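Local coordinates for putative exported protein (Bordetella pertussis, PDB 2DVZ) that binds glutamate in a cleft between two lobes and probably serves as the periplasmic solute receptor of a tripartite tricarboxylate-type transporter, at residues 23-28 and 32-37; 39-44 and 52-57; 67-72 and 78-83; 176-181 and 194-199. All coordinates share one frame; numbering follows the deposited sequence.

In the fold
All four contacts are largely buried and reach one mixed sheet, but they differ in what they give the glutamate. Contacts 1 and 4, about 9 and 8 Å from the centre of the chain, each give a backbone N-H to its side-chain carboxylate and meet directly through Ser32 and Ser199. Contact 3, helix 63-71 on strand 78-82, reaches the ligand through Thr83, while in contact 2 the Val54 side chain is about 11 Å from it. Contacts 1 and 2 share helix 32-48. Their chemistry differs: ligand bonds in contacts 1 and 4, beside apolar packing in the first and a buried aspartate network in the second; selenomethionine packing in contact 2, small side chains in contact 3, each with a bridging water.

Contact 1 (23-28 and 32-37); sequences VIVPFA and STDIIA. With GLU (glutamic acid), chain G.
The ring of Phe27 lies beside Thr33 and carries the bound glutamate on one face: ligand CG stands 3.7 Å above the ring plane, over its centre. Ligand CA packs over the same ring, 3.5 Å from Phe27 CZ. Thr33 comes in obliquely, its OG1 3.4 Å from Phe27 CD2, with the two side chains crossing at about a right angle. That hydroxyl gives its proton to the side-chain carboxylate of the ligand, Thr33 OG1 to OE1 being 2.6 Å, and the backbone N of Thr33 donates to the same oxygen with an N-H...O angle of 151°. A water adjoins this oxygen as well, accepting from Asp34 N and lying within hydrogen-bonding distance of Ala28 O. The first turn of helix 32-48 thus meets the carboxylate with its N-terminal end, which would be expected to stabilise the negative charge. Strand 21-25 and this helix open a beta-alpha-beta unit; the axes of segments 23-25 and 32-37 run at 154°, 9.3 Å at closest approach. Away from the ligand, Thr33 CG2, held anti to the backbone N while OG1 turns to the ligand, passes Val25 CG1 at 3.7 Å. Val25 CG2 presses on Ala37 CB at 3.4 Å, a close approach for two methyl carbons. Asp34 CB lies near Ala28 O, while its carboxylate forms a salt bridge with Arg38 and hydrogen bonds with Gly30 N and Asn56.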
loop_
_atom_site.group_PDB
_atom_site.type_symbol
_atom_site.label_atom_id
_atom_site.label_comp_id
_atom_site.label_asym_id
_atom_site.label_seq_id
_atom_site.Cartn_x
_atom_site.Cartn_y
_atom_site.Cartn_z
ATOM N N VAL A 23 -8.181 -12.766 -8.720
ATOM C CA VAL A 23 -7.615 -11.965 -7.658
ATOM C C VAL A 23 -7.787 -10.512 -8.041
ATOM O O VAL A 23 -7.225 -10.038 -9.021
ATOM C CB VAL A 23 -6.128 -12.291 -7.384
ATOM C CG1 VAL A 23 -5.583 -11.401 -6.168
ATOM C CG2 VAL A 23 -5.962 -13.805 -7.076
ATOM N N ILE A 24 -8.581 -9.814 -7.259
ATOM C CA ILE A 24 -8.868 -8.425 -7.500
ATOM C C ILE A 24 -7.861 -7.536 -6.779
ATOM O O ILE A 24 -7.720 -7.564 -5.547
ATOM C CB ILE A 24 -10.335 -8.055 -7.095
ATOM C CG1 ILE A 24 -11.373 -8.851 -7.925
ATOM C CG2 ILE A 24 -10.601 -6.550 -7.248
ATOM C CD1 ILE A 24 -12.876 -8.703 -7.332
ATOM N N VAL A 25 -7.190 -6.715 -7.583
ATOM C CA VAL A 25 -6.310 -5.664 -7.099
ATOM C C VAL A 25 -7.062 -4.320 -7.184
ATOM O O VAL A 25 -7.362 -3.829 -8.280
ATOM C CB VAL A 25 -4.948 -5.696 -7.884
ATOM C CG1 VAL A 25 -4.096 -4.441 -7.644
ATOM C CG2 VAL A 25 -4.199 -6.940 -7.510
ATOM N N PRO A 26 -7.387 -3.727 -6.020
ATOM C CA PRO A 26 -8.197 -2.511 -5.987
ATOM C C PRO A 26 -7.441 -1.232 -6.403
ATOM O O PRO A 26 -7.830 -0.142 -6.039
ATOM C CB PRO A 26 -8.665 -2.476 -4.535
ATOM C CG PRO A 26 -7.458 -3.047 -3.793
ATOM C CD PRO A 26 -7.044 -4.185 -4.665
ATOM N N PHE A 27 -6.394 -1.373 -7.222
ATOM C CA PHE A 27 -5.626 -0.234 -7.708
ATOM C C PHE A 27 -5.188 -0.474 -9.139
ATOM O O PHE A 27 -5.140 -1.602 -9.599
ATOM C CB PHE A 27 -4.410 0.025 -6.811
ATOM C CG PHE A 27 -4.764 0.646 -5.520
ATOM C CD1 PHE A 27 -5.072 2.020 -5.456
ATOM C CD2 PHE A 27 -4.850 -0.125 -4.362
ATOM C CE1 PHE A 27 -5.445 2.614 -4.272
ATOM C CE2 PHE A 27 -5.218 0.476 -3.146
ATOM C CZ PHE A 27 -5.517 1.853 -3.105
ATOM N N ALA A 28 -4.840 0.605 -9.822
ATOM C CA ALA A 28 -4.339 0.570 -11.200
ATOM C C ALA A 28 -3.061 -0.277 -11.315
ATOM O O ALA A 28 -2.366 -0.496 -10.317
ATOM C CB ALA A 28 -4.063 2.015 -11.672
ATOM N N SER A 32 2.244 -0.630 -6.021
ATOM C CA SER A 32 2.804 -1.682 -5.198
ATOM C C SER A 32 1.829 -2.866 -5.012
ATOM O O SER A 32 2.269 -4.018 -4.970
ATOM C CB SER A 32 3.236 -1.118 -3.821
ATOM O OG SER A 32 4.150 -0.036 -3.979
ATOM N N THR A 33 0.530 -2.588 -4.849
ATOM C CA THR A 33 -0.471 -3.637 -4.761
ATOM C C THR A 33 -0.390 -4.569 -5.954
ATOM O O THR A 33 -0.225 -5.761 -5.785
ATOM C CB THR A 33 -1.919 -3.062 -4.686
ATOM O OG1 THR A 33 -1.919 -1.873 -3.880
ATOM C CG2 THR A 33 -2.868 -4.094 -4.125
ATOM N N ASP A 34 -0.483 -4.008 -7.152
ATOM C CA ASP A 34 -0.258 -4.747 -8.398
ATOM C C ASP A 34 1.105 -5.484 -8.462
ATOM O O ASP A 34 1.170 -6.660 -8.840
ATOM C CB ASP A 34 -0.369 -3.782 -9.568
ATOM C CG ASP A 34 -0.471 -4.494 -10.921
ATOM O OD1 ASP A 34 -1.394 -5.341 -11.094
ATOM O OD2 ASP A 34 0.341 -4.158 -11.822
ATOM N N ILE A 35 2.186 -4.800 -8.083
ATOM C CA ILE A 35 3.492 -5.442 -8.083
ATOM C C ILE A 35 3.601 -6.690 -7.210
ATOM O O ILE A 35 4.062 -7.748 -7.682
ATOM C CB ILE A 35 4.659 -4.463 -7.719
ATOM C CG1 ILE A 35 4.825 -3.435 -8.848
ATOM C CG2 ILE A 35 5.993 -5.283 -7.515
ATOM C CD1 ILE A 35 5.533 -2.166 -8.447
ATOM N N ILE A 36 3.216 -6.547 -5.948
ATOM C CA ILE A 36 3.274 -7.626 -4.991
ATOM C C ILE A 36 2.229 -8.749 -5.292
ATOM O O ILE A 36 2.560 -9.954 -5.208
ATOM C CB ILE A 36 3.062 -7.080 -3.549
ATOM C CG1 ILE A 36 4.286 -6.270 -3.088
ATOM C CG2 ILE A 36 2.853 -8.240 -2.578
ATOM C CD1 ILE A 36 4.030 -5.158 -2.064
ATOM N N ALA A 37 0.983 -8.335 -5.610
ATOM C CA ALA A 37 -0.079 -9.244 -6.040
ATOM C C ALA A 37 0.436 -10.196 -7.117
ATOM O O ALA A 37 0.329 -11.409 -6.969
ATOM C CB ALA A 37 -1.310 -8.447 -6.558
HETATM N N GLU G . -2.048 3.275 -1.727
HETATM C CA GLU G . -2.230 1.814 -1.828
HETATM C C GLU G . -2.001 1.118 -0.497
HETATM O O GLU G . -1.099 0.301 -0.286
HETATM C CB GLU G . -1.394 1.240 -2.967
HETATM C CG GLU G . -1.487 2.095 -4.244
HETATM C CD GLU G . -1.326 1.316 -5.517
HETATM O OE1 GLU G . -1.163 0.082 -5.408
HETATM O OE2 GLU G . -1.391 1.927 -6.643
HETATM O OXT GLU G . -2.805 1.341 0.423
HETATM O O HOH W 1 -1.326 -1.107 -7.802
#

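Contact 2 (39-44 and 52-57); sequences LVTQRM and MVVENK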
loop_
_atom_site.group_PDB
_atom_site.type_symbol
_atom_site.label_atom_id
_atom_site.label_comp_id
_atom_site.label_asym_id
_atom_site.label_seq_id
_atom_site.Cartn_x
_atom_site.Cartn_y
_atom_site.Cartn_z
ATOM N N LEU A 39 3.596 -10.849 -8.125
ATOM C CA LEU A 39 4.743 -11.631 -7.684
ATOM C C LEU A 39 4.304 -12.833 -6.869
ATOM O O LEU A 39 4.719 -13.963 -7.164
ATOM C CB LEU A 39 5.740 -10.772 -6.870
ATOM C CG LEU A 39 6.916 -11.475 -6.165
ATOM C CD1 LEU A 39 7.908 -11.881 -7.181
ATOM C CD2 LEU A 39 7.562 -10.555 -5.099
ATOM N N VAL A 40 3.504 -12.582 -5.827
ATOM C CA VAL A 40 3.107 -13.658 -4.913
ATOM C C VAL A 40 2.084 -14.662 -5.487
ATOM O O VAL A 40 2.294 -15.867 -5.347
ATOM C CB VAL A 40 2.685 -13.147 -3.526
ATOM C CG1 VAL A 40 2.368 -14.333 -2.623
ATOM C CG2 VAL A 40 3.800 -12.214 -2.913
ATOM N N THR A 41 1.028 -14.189 -6.157
ATOM C CA THR A 41 0.024 -15.092 -6.767
ATOM C C THR A 41 0.592 -15.935 -7.930
ATOM O O THR A 41 0.198 -17.083 -8.121
ATOM C CB THR A 41 -1.297 -14.336 -7.212
ATOM O OG1 THR A 41 -1.039 -13.372 -8.253
ATOM C CG2 THR A 41 -1.987 -13.645 -6.026
ATOM N N GLN A 42 1.514 -15.371 -8.709
ATOM C CA GLN A 42 2.251 -16.149 -9.725
ATOM C C GLN A 42 2.873 -17.420 -9.184
ATOM O O GLN A 42 2.784 -18.472 -9.815
ATOM C CB GLN A 42 3.378 -15.323 -10.350
ATOM C CG GLN A 42 2.896 -14.420 -11.471
ATOM C CD GLN A 42 2.313 -15.231 -12.596
ATOM O OE1 GLN A 42 1.081 -15.456 -12.670
ATOM N NE2 GLN A 42 3.197 -15.728 -13.471
ATOM N N ARG A 43 3.549 -17.292 -8.041
ATOM C CA ARG A 43 4.220 -18.396 -7.403
ATOM C C ARG A 43 3.238 -19.286 -6.623
ATOM O O ARG A 43 3.409 -20.493 -6.599
ATOM C CB ARG A 43 5.371 -17.863 -6.529
ATOM C CG ARG A 43 6.230 -18.918 -5.838
ATOM C CD ARG A 43 6.946 -19.843 -6.831
ATOM N NE ARG A 43 7.620 -20.970 -6.153
ATOM C CZ ARG A 43 7.023 -22.057 -5.688
ATOM N NH1 ARG A 43 5.702 -22.202 -5.792
ATOM N NH2 ARG A 43 7.742 -22.992 -5.093
HETATM N N MSE A 44 2.244 -18.690 -5.964
HETATM C CA MSE A 44 1.153 -19.446 -5.341
HETATM C C MSE A 44 0.472 -20.338 -6.379
HETATM O O MSE A 44 0.137 -21.474 -6.101
HETATM C CB MSE A 44 0.105 -18.517 -4.726
HETATM C CG MSE A 44 0.469 -17.974 -3.397
HETATM SE SE MSE A 44 -0.918 -16.786 -2.712
HETATM C CE MSE A 44 -2.370 -18.045 -2.314
HETATM N N MSE A 52 -4.129 -18.104 -11.021
HETATM C CA MSE A 52 -4.651 -17.013 -10.244
HETATM C C MSE A 52 -4.550 -15.785 -11.110
HETATM O O MSE A 52 -3.465 -15.344 -11.445
HETATM C CB MSE A 52 -3.835 -16.834 -8.980
HETATM C CG MSE A 52 -4.043 -17.962 -7.992
HETATM SE SE MSE A 52 -3.105 -17.576 -6.361
HETATM C CE MSE A 52 -4.537 -16.873 -5.221
ATOM N N VAL A 53 -5.694 -15.240 -11.494
ATOM C CA VAL A 53 -5.711 -14.235 -12.528
ATOM C C VAL A 53 -6.005 -12.878 -11.908
ATOM O O VAL A 53 -7.051 -12.663 -11.324
ATOM C CB VAL A 53 -6.696 -14.637 -13.674
ATOM C CG1 VAL A 53 -6.692 -13.619 -14.796
ATOM C CG2 VAL A 53 -6.292 -15.978 -14.219
ATOM N N VAL A 54 -5.038 -11.974 -12.022
ATOM C CA VAL A 54 -5.142 -10.630 -11.453
ATOM C C VAL A 54 -6.064 -9.758 -12.303
ATOM O O VAL A 54 -5.966 -9.718 -13.542
ATOM C CB VAL A 54 -3.731 -9.974 -11.292
ATOM C CG1 VAL A 54 -3.814 -8.508 -10.894
ATOM C CG2 VAL A 54 -2.872 -10.742 -10.273
ATOM N N GLU A 55 -6.964 -9.072 -11.606
ATOM C CA GLU A 55 -7.889 -8.119 -12.181
ATOM C C GLU A 55 -7.605 -6.803 -11.504
ATOM O O GLU A 55 -7.691 -6.706 -10.283
ATOM C CB GLU A 55 -9.339 -8.516 -11.839
ATOM C CG GLU A 55 -9.957 -9.447 -12.827
ATOM C CD GLU A 55 -11.282 -10.055 -12.342
ATOM O OE1 GLU A 55 -12.068 -9.386 -11.629
ATOM O OE2 GLU A 55 -11.540 -11.206 -12.716
ATOM N N ASN A 56 -7.289 -5.779 -12.278
ATOM C CA ASN A 56 -7.085 -4.485 -11.683
ATOM C C ASN A 56 -8.395 -3.720 -11.729
ATOM O O ASN A 56 -8.965 -3.525 -12.806
ATOM C CB ASN A 56 -5.950 -3.735 -12.395
ATOM C CG ASN A 56 -4.566 -4.378 -12.157
ATOM O OD1 ASN A 56 -4.095 -5.222 -12.945
ATOM N ND2 ASN A 56 -3.914 -3.971 -11.086
ATOM N N LYS A 57 -8.875 -3.316 -10.554
ATOM C CA LYS A 57 -10.086 -2.520 -10.412
ATOM C C LYS A 57 -9.823 -1.254 -9.593
ATOM O O LYS A 57 -10.249 -1.138 -8.448
ATOM C CB LYS A 57 -11.224 -3.334 -9.765
ATOM C CG LYS A 57 -11.557 -4.677 -10.427
ATOM C CD LYS A 57 -12.312 -4.471 -11.728
ATOM C CE LYS A 57 -12.249 -5.735 -12.624
ATOM N NZ LYS A 57 -12.749 -6.983 -11.903
HETATM O O HOH W 2 -0.942 -14.607 -10.918
#
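Met52, modelled as selenomethionine, reaches from its strand across the face of the helix to Thr41 and Met44. Its CB starts 4.0 Å from Thr41 CB, close to the point where the two backbones come nearest. Further out, SE settles between two helical residues: it is 3.7 Å from Met44 CB and 3.8 Å from Thr41 O, with Thr41 CB at a similar distance. The chain is extended through chi2 and bends at chi3 (99°), which brings CE to Met44 CE, 3.8 Å away. Met44, also selenomethionine, is bent at chi3 too, and the two side chains cross at a slant. These contacts join the helix and second strand of the beta-alpha-beta unit made by strand 21-25, helix 32-48 and strand 52-56. The helix returns nearly antiparallel to the strand, the axes of segments 39-44 and 52-56 running at 159° and 8.4 Å at closest approach. Two residues on, Val54 CG2 lies 3.8 Å from Thr41 OG1, the two side chains crossing at about a right angle. The Thr41 hydroxyl is placed between backbone N and carbonyl carbon (chi1 64°), where it bonds to Ala37 O one turn earlier in the helix. A water lies within hydrogen-bonding distance of Thr41 OG1, Gln42 OE1 and Met52 O, the last at 2.7 Å, more acceptors than it has protons. Although Gln42 CB points away from the strand, its folded side chain brings the amide back to this bridge. Helix 253-267 adds to the packing, with Ala266 on Met44 and Leu267 on Val40.

Contact 3 (67-72 and 78-83); sequences SEAARA and TLSIAT. With GLU (glutamic acid), chain G.
Helix 63-71 and the residue following it pack on strand 78-82, next to strand 21-25 in the mixed sheet of this periplasmic binding protein, through two pairs of small side chains. In the first, Ala69 CB abuts Ser80 CB at 3.4 Å, closer than ordinary carbon-carbon contact. Ser80 OG stands between its backbone N and carbonyl carbon (chi1 68°), a rotation that leaves the hydroxyl beside the same methyl, at 3.5 Å. In the second, Ala72 CB touches Thr78 CG2 and Thr78 CB, each at 3.6 Å. Thr78 CG2 is anti to its backbone N, which turns the methyl, not the hydroxyl, to the alanine. The CA separations are likewise short, 6.1 Å for Ala69 and Ser80 and 6.3 Å for Ala72 and Thr78, a spacing that small side chains permit. No direct hydrogen bond crosses the contact. A water instead links the backbones, donating to Ala69 O at 2.8 Å and to Thr78 O at 2.9 Å. At the far end of the strand segment, Thr83 lines the ligand pocket: its CB is 3.6 Å from OXT of the bound glutamate, and it occupies the N-cap position of helix 84-93. Phe106 of strand 106-121 packs on both Ala69 and Ser80, while strand 78-82 runs between parallel strand 21-25 and antiparallel strand 241-248.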
loop_
_atom_site.group_PDB
_atom_site.type_symbol
_atom_site.label_atom_id
_atom_site.label_comp_id
_atom_site.label_asym_id
_atom_site.label_seq_id
_atom_site.Cartn_x
_atom_site.Cartn_y
_atom_site.Cartn_z
ATOM N N SER A 67 -15.256 -3.023 -2.964
ATOM C CA SER A 67 -16.710 -3.150 -2.776
ATOM C C SER A 67 -17.156 -4.309 -3.618
ATOM O O SER A 67 -17.968 -5.129 -3.181
ATOM C CB SER A 67 -17.447 -1.860 -3.174
ATOM O OG SER A 67 -17.083 -0.766 -2.308
ATOM N N GLU A 68 -16.576 -4.397 -4.806
ATOM C CA GLU A 68 -16.760 -5.527 -5.718
ATOM C C GLU A 68 -16.303 -6.877 -5.160
ATOM O O GLU A 68 -17.014 -7.892 -5.281
ATOM C CB GLU A 68 -16.026 -5.280 -7.033
ATOM C CG GLU A 68 -16.261 -6.397 -7.998
ATOM C CD GLU A 68 -15.858 -6.075 -9.411
ATOM O OE1 GLU A 68 -16.293 -5.001 -9.953
ATOM O OE2 GLU A 68 -15.115 -6.922 -9.976
ATOM N N ALA A 69 -15.107 -6.895 -4.577
ATOM C CA ALA A 69 -14.596 -8.089 -3.940
ATOM C C ALA A 69 -15.518 -8.526 -2.785
ATOM O O ALA A 69 -15.683 -9.731 -2.538
ATOM C CB ALA A 69 -13.183 -7.831 -3.443
ATOM N N ALA A 70 -16.105 -7.555 -2.084
ATOM C CA ALA A 70 -16.965 -7.833 -0.939
ATOM C C ALA A 70 -18.308 -8.503 -1.333
ATOM O O ALA A 70 -18.895 -9.249 -0.530
ATOM C CB ALA A 70 -17.213 -6.570 -0.143
ATOM N N ARG A 71 -18.762 -8.249 -2.568
ATOM C CA ARG A 71 -20.018 -8.799 -3.089
ATOM C C ARG A 71 -19.836 -10.189 -3.733
ATOM O O ARG A 71 -20.823 -10.860 -4.076
ATOM C CB ARG A 71 -20.648 -7.824 -4.100
ATOM C CG ARG A 71 -21.267 -6.527 -3.495
ATOM C CD ARG A 71 -21.825 -5.615 -4.640
ATOM N NE ARG A 71 -20.939 -4.486 -4.985
ATOM C CZ ARG A 71 -20.244 -4.337 -6.126
ATOM N NH1 ARG A 71 -20.283 -5.251 -7.106
ATOM N NH2 ARG A 71 -19.503 -3.251 -6.288
ATOM N N ALA A 72 -18.583 -10.634 -3.890
ATOM C CA ALA A 72 -18.323 -11.923 -4.555
ATOM C C ALA A 72 -18.859 -13.112 -3.750
ATOM O O ALA A 72 -19.039 -13.011 -2.543
ATOM C CB ALA A 72 -16.835 -12.087 -4.838
ATOM N N THR A 78 -13.052 -15.978 -6.031
ATOM C CA THR A 78 -12.862 -14.551 -6.215
ATOM C C THR A 78 -12.250 -14.006 -4.946
ATOM O O THR A 78 -12.898 -13.946 -3.897
ATOM C CB THR A 78 -14.176 -13.814 -6.555
ATOM O OG1 THR A 78 -14.830 -14.456 -7.686
ATOM C CG2 THR A 78 -13.897 -12.351 -6.832
ATOM N N LEU A 79 -10.991 -13.607 -5.046
ATOM C CA LEU A 79 -10.241 -13.120 -3.891
ATOM C C LEU A 79 -9.803 -11.695 -4.169
ATOM O O LEU A 79 -10.019 -11.172 -5.263
ATOM C CB LEU A 79 -9.014 -14.026 -3.652
ATOM C CG LEU A 79 -9.307 -15.528 -3.525
ATOM C CD1 LEU A 79 -8.008 -16.224 -3.458
ATOM C CD2 LEU A 79 -10.097 -15.865 -2.304
ATOM N N SER A 80 -9.196 -11.058 -3.181
ATOM C CA SER A 80 -8.762 -9.678 -3.335
ATOM C C SER A 80 -7.530 -9.401 -2.479
ATOM O O SER A 80 -7.175 -10.208 -1.598
ATOM C CB SER A 80 -9.908 -8.675 -3.044
ATOM O OG SER A 80 -10.283 -8.684 -1.667
ATOM N N ILE A 81 -6.855 -8.280 -2.785
ATOM C CA ILE A 81 -5.654 -7.857 -2.077
ATOM C C ILE A 81 -5.999 -6.806 -1.039
ATOM O O ILE A 81 -6.490 -5.726 -1.400
ATOM C CB ILE A 81 -4.553 -7.321 -3.045
ATOM C CG1 ILE A 81 -4.248 -8.343 -4.136
ATOM C CG2 ILE A 81 -3.235 -7.031 -2.272
ATOM C CD1 ILE A 81 -3.756 -9.707 -3.587
ATOM N N ALA A 82 -5.754 -7.131 0.240
ATOM C CA ALA A 82 -5.951 -6.172 1.331
ATOM C C ALA A 82 -4.835 -5.163 1.268
ATOM O O ALA A 82 -3.676 -5.522 0.993
ATOM C CB ALA A 82 -5.959 -6.855 2.700
ATOM N N THR A 83 -5.191 -3.902 1.517
ATOM C CA THR A 83 -4.249 -2.798 1.525
ATOM C C THR A 83 -4.694 -1.940 2.673
ATOM O O THR A 83 -5.842 -2.059 3.120
ATOM C CB THR A 83 -4.338 -1.948 0.247
ATOM O OG1 THR A 83 -5.618 -1.320 0.200
ATOM C CG2 THR A 83 -4.114 -2.784 -1.022
HETATM N N GLU G . -2.048 3.275 -1.727
HETATM C CA GLU G . -2.230 1.814 -1.828
HETATM C C GLU G . -2.001 1.118 -0.497
HETATM O O GLU G . -1.099 0.301 -0.286
HETATM C CB GLU G . -1.394 1.240 -2.967
HETATM C CG GLU G . -1.487 2.095 -4.244
HETATM C CD GLU G . -1.326 1.316 -5.517
HETATM O OE1 GLU G . -1.163 0.082 -5.408
HETATM O OE2 GLU G . -1.391 1.927 -6.643
HETATM O OXT GLU G . -2.805 1.341 0.423
HETATM O O HOH W 3 -13.393 -11.227 -3.176
#

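Contact 4 (176-181 and 194-199); sequences KGSGPA and FDNLPS. With GLU (glutamic acid), chain G.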
loop_
_atom_site.group_PDB
_atom_site.type_symbol
_atom_site.label_atom_id
_atom_site.label_comp_id
_atom_site.label_asym_id
_atom_site.label_seq_id
_atom_site.Cartn_x
_atom_site.Cartn_y
_atom_site.Cartn_z
ATOM N N LYS A 176 -5.382 7.491 -9.845
ATOM C CA LYS A 176 -6.071 6.172 -9.780
ATOM C C LYS A 176 -5.260 4.995 -9.114
ATOM O O LYS A 176 -5.771 3.823 -8.864
ATOM C CB LYS A 176 -6.601 5.818 -11.177
ATOM C CG LYS A 176 -7.825 4.933 -11.178
ATOM C CD LYS A 176 -8.389 4.822 -12.585
ATOM C CE LYS A 176 -9.547 3.870 -12.586
ATOM N NZ LYS A 176 -10.628 4.304 -13.514
ATOM N N GLY A 177 -4.036 5.346 -8.757
ATOM C CA GLY A 177 -3.139 4.530 -7.977
ATOM C C GLY A 177 -1.769 5.177 -8.158
ATOM O O GLY A 177 -1.645 6.122 -8.905
ATOM N N SER A 178 -0.751 4.650 -7.470
ATOM C CA SER A 178 0.612 5.157 -7.552
ATOM C C SER A 178 1.259 4.969 -8.934
ATOM O O SER A 178 2.154 5.750 -9.307
ATOM C CB SER A 178 1.451 4.514 -6.478
ATOM O OG SER A 178 0.947 4.902 -5.210
ATOM N N GLY A 179 0.825 3.959 -9.693
ATOM C CA GLY A 179 1.251 3.800 -11.092
ATOM C C GLY A 179 1.295 5.134 -11.839
ATOM O O GLY A 179 2.385 5.603 -12.225
ATOM N N PRO A 180 0.121 5.728 -12.113
ATOM C CA PRO A 180 0.148 7.026 -12.778
ATOM C C PRO A 180 0.818 8.151 -11.985
ATOM O O PRO A 180 1.320 9.107 -12.606
ATOM C CB PRO A 180 -1.339 7.322 -13.052
ATOM C CG PRO A 180 -1.981 5.936 -13.070
ATOM C CD PRO A 180 -1.257 5.212 -11.985
ATOM N N ALA A 181 0.820 8.056 -10.647
ATOM C CA ALA A 181 1.467 9.075 -9.843
ATOM C C ALA A 181 2.985 9.048 -10.041
ATOM O O ALA A 181 3.609 10.087 -10.215
ATOM C CB ALA A 181 1.081 8.940 -8.357
ATOM N N PHE A 194 4.028 10.839 -2.499
ATOM C CA PHE A 194 3.984 9.948 -1.345
ATOM C C PHE A 194 3.610 8.588 -1.880
ATOM O O PHE A 194 2.565 8.444 -2.509
ATOM C CB PHE A 194 2.966 10.453 -0.335
ATOM C CG PHE A 194 3.429 11.669 0.418
ATOM C CD1 PHE A 194 4.034 11.539 1.676
ATOM C CD2 PHE A 194 3.283 12.947 -0.127
ATOM C CE1 PHE A 194 4.482 12.670 2.355
ATOM C CE2 PHE A 194 3.754 14.106 0.565
ATOM C CZ PHE A 194 4.343 13.961 1.788
ATOM N N ASP A 195 4.484 7.603 -1.686
ATOM C CA ASP A 195 4.250 6.279 -2.219
ATOM C C ASP A 195 4.579 5.156 -1.235
ATOM O O ASP A 195 5.198 5.376 -0.171
ATOM C CB ASP A 195 5.048 6.075 -3.513
ATOM C CG ASP A 195 4.461 4.990 -4.399
ATOM O OD1 ASP A 195 3.343 4.502 -4.095
ATOM O OD2 ASP A 195 5.114 4.621 -5.400
ATOM N N ASN A 196 4.109 3.960 -1.604
ATOM C CA ASN A 196 4.565 2.725 -1.028
ATOM C C ASN A 196 5.793 2.440 -1.842
ATOM O O ASN A 196 5.807 2.632 -3.053
ATOM C CB ASN A 196 3.521 1.588 -1.187
ATOM C CG ASN A 196 2.037 2.080 -1.038
ATOM O OD1 ASN A 196 1.282 2.064 -2.013
ATOM N ND2 ASN A 196 1.645 2.505 0.152
ATOM N N LEU A 197 6.839 1.980 -1.173
ATOM C CA LEU A 197 8.172 1.910 -1.777
ATOM C C LEU A 197 8.301 1.083 -3.079
ATOM O O LEU A 197 8.901 1.570 -4.030
ATOM C CB LEU A 197 9.238 1.590 -0.691
ATOM C CG LEU A 197 10.749 1.620 -1.037
ATOM C CD1 LEU A 197 11.201 2.878 -1.897
ATOM C CD2 LEU A 197 11.560 1.463 0.241
ATOM N N PRO A 198 7.743 -0.149 -3.145
ATOM C CA PRO A 198 7.931 -0.955 -4.367
ATOM C C PRO A 198 7.704 -0.302 -5.750
ATOM O O PRO A 198 8.447 -0.637 -6.678
ATOM C CB PRO A 198 7.007 -2.162 -4.144
ATOM C CG PRO A 198 6.980 -2.279 -2.659
ATOM C CD PRO A 198 6.977 -0.902 -2.130
ATOM N N SER A 199 6.691 0.558 -5.910
ATOM C CA SER A 199 6.413 1.190 -7.221
ATOM C C SER A 199 7.371 2.338 -7.553
ATOM O O SER A 199 7.629 2.626 -8.732
ATOM C CB SER A 199 4.952 1.685 -7.350
ATOM O OG SER A 199 4.465 2.175 -6.119
HETATM N N GLU G . -2.048 3.275 -1.727
HETATM C CA GLU G . -2.230 1.814 -1.828
HETATM C C GLU G . -2.001 1.118 -0.497
HETATM O O GLU G . -1.099 0.301 -0.286
HETATM C CB GLU G . -1.394 1.240 -2.967
HETATM C CG GLU G . -1.487 2.095 -4.244
HETATM C CD GLU G . -1.326 1.316 -5.517
HETATM O OE1 GLU G . -1.163 0.082 -5.408
HETATM O OE2 GLU G . -1.391 1.927 -6.643
HETATM O OXT GLU G . -2.805 1.341 0.423
HETATM O O HOH W 4 1.279 7.944 -5.012
#
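Ser178 and Asp195 meet beside the bound glutamate, whose side-chain carboxylate is taken by the backbone of the first. Ser178 N donates to ligand OE2 at 2.9 Å with an N-H...O angle of 150°, and Gly177 CA lies 3.4 Å from the same oxygen. Asn196 belongs to the same pocket, reaching the ligand from the end of strand 192-196. In the next shell, Ser178 OG donates to Asp195 OD1 at 2.7 Å, approaching from above the carboxylate plane, 48° out of it. The hydroxyl is set anti to the carbonyl carbon (chi1 -64°), a rotation that brings it to the aspartate. Gly177 is the N-cap of helix 178-187, and the ligand carboxylate meets the helix at this N-terminal end, where the dipole would be expected to favour a negative charge. Asp195 is positioned in turn by its neighbours. Ser199 OG donates to OD2 at 2.6 Å, on the syn side, and Ser200 also bonds this oxygen; Asn196 N makes a weak bond to OD1. Ser199 OG also lies 3.8 Å from Ser178 CB. A water bridges the two segments, donating to Ser178 OG and to Phe194 O, the latter at 2.9 Å. Outside this shell, Ser199 is hydrogen-bonded to Ser32 of helix 32-48, and Leu155 of helix 154-166 packs on Ser178, Asp195 and Asn196.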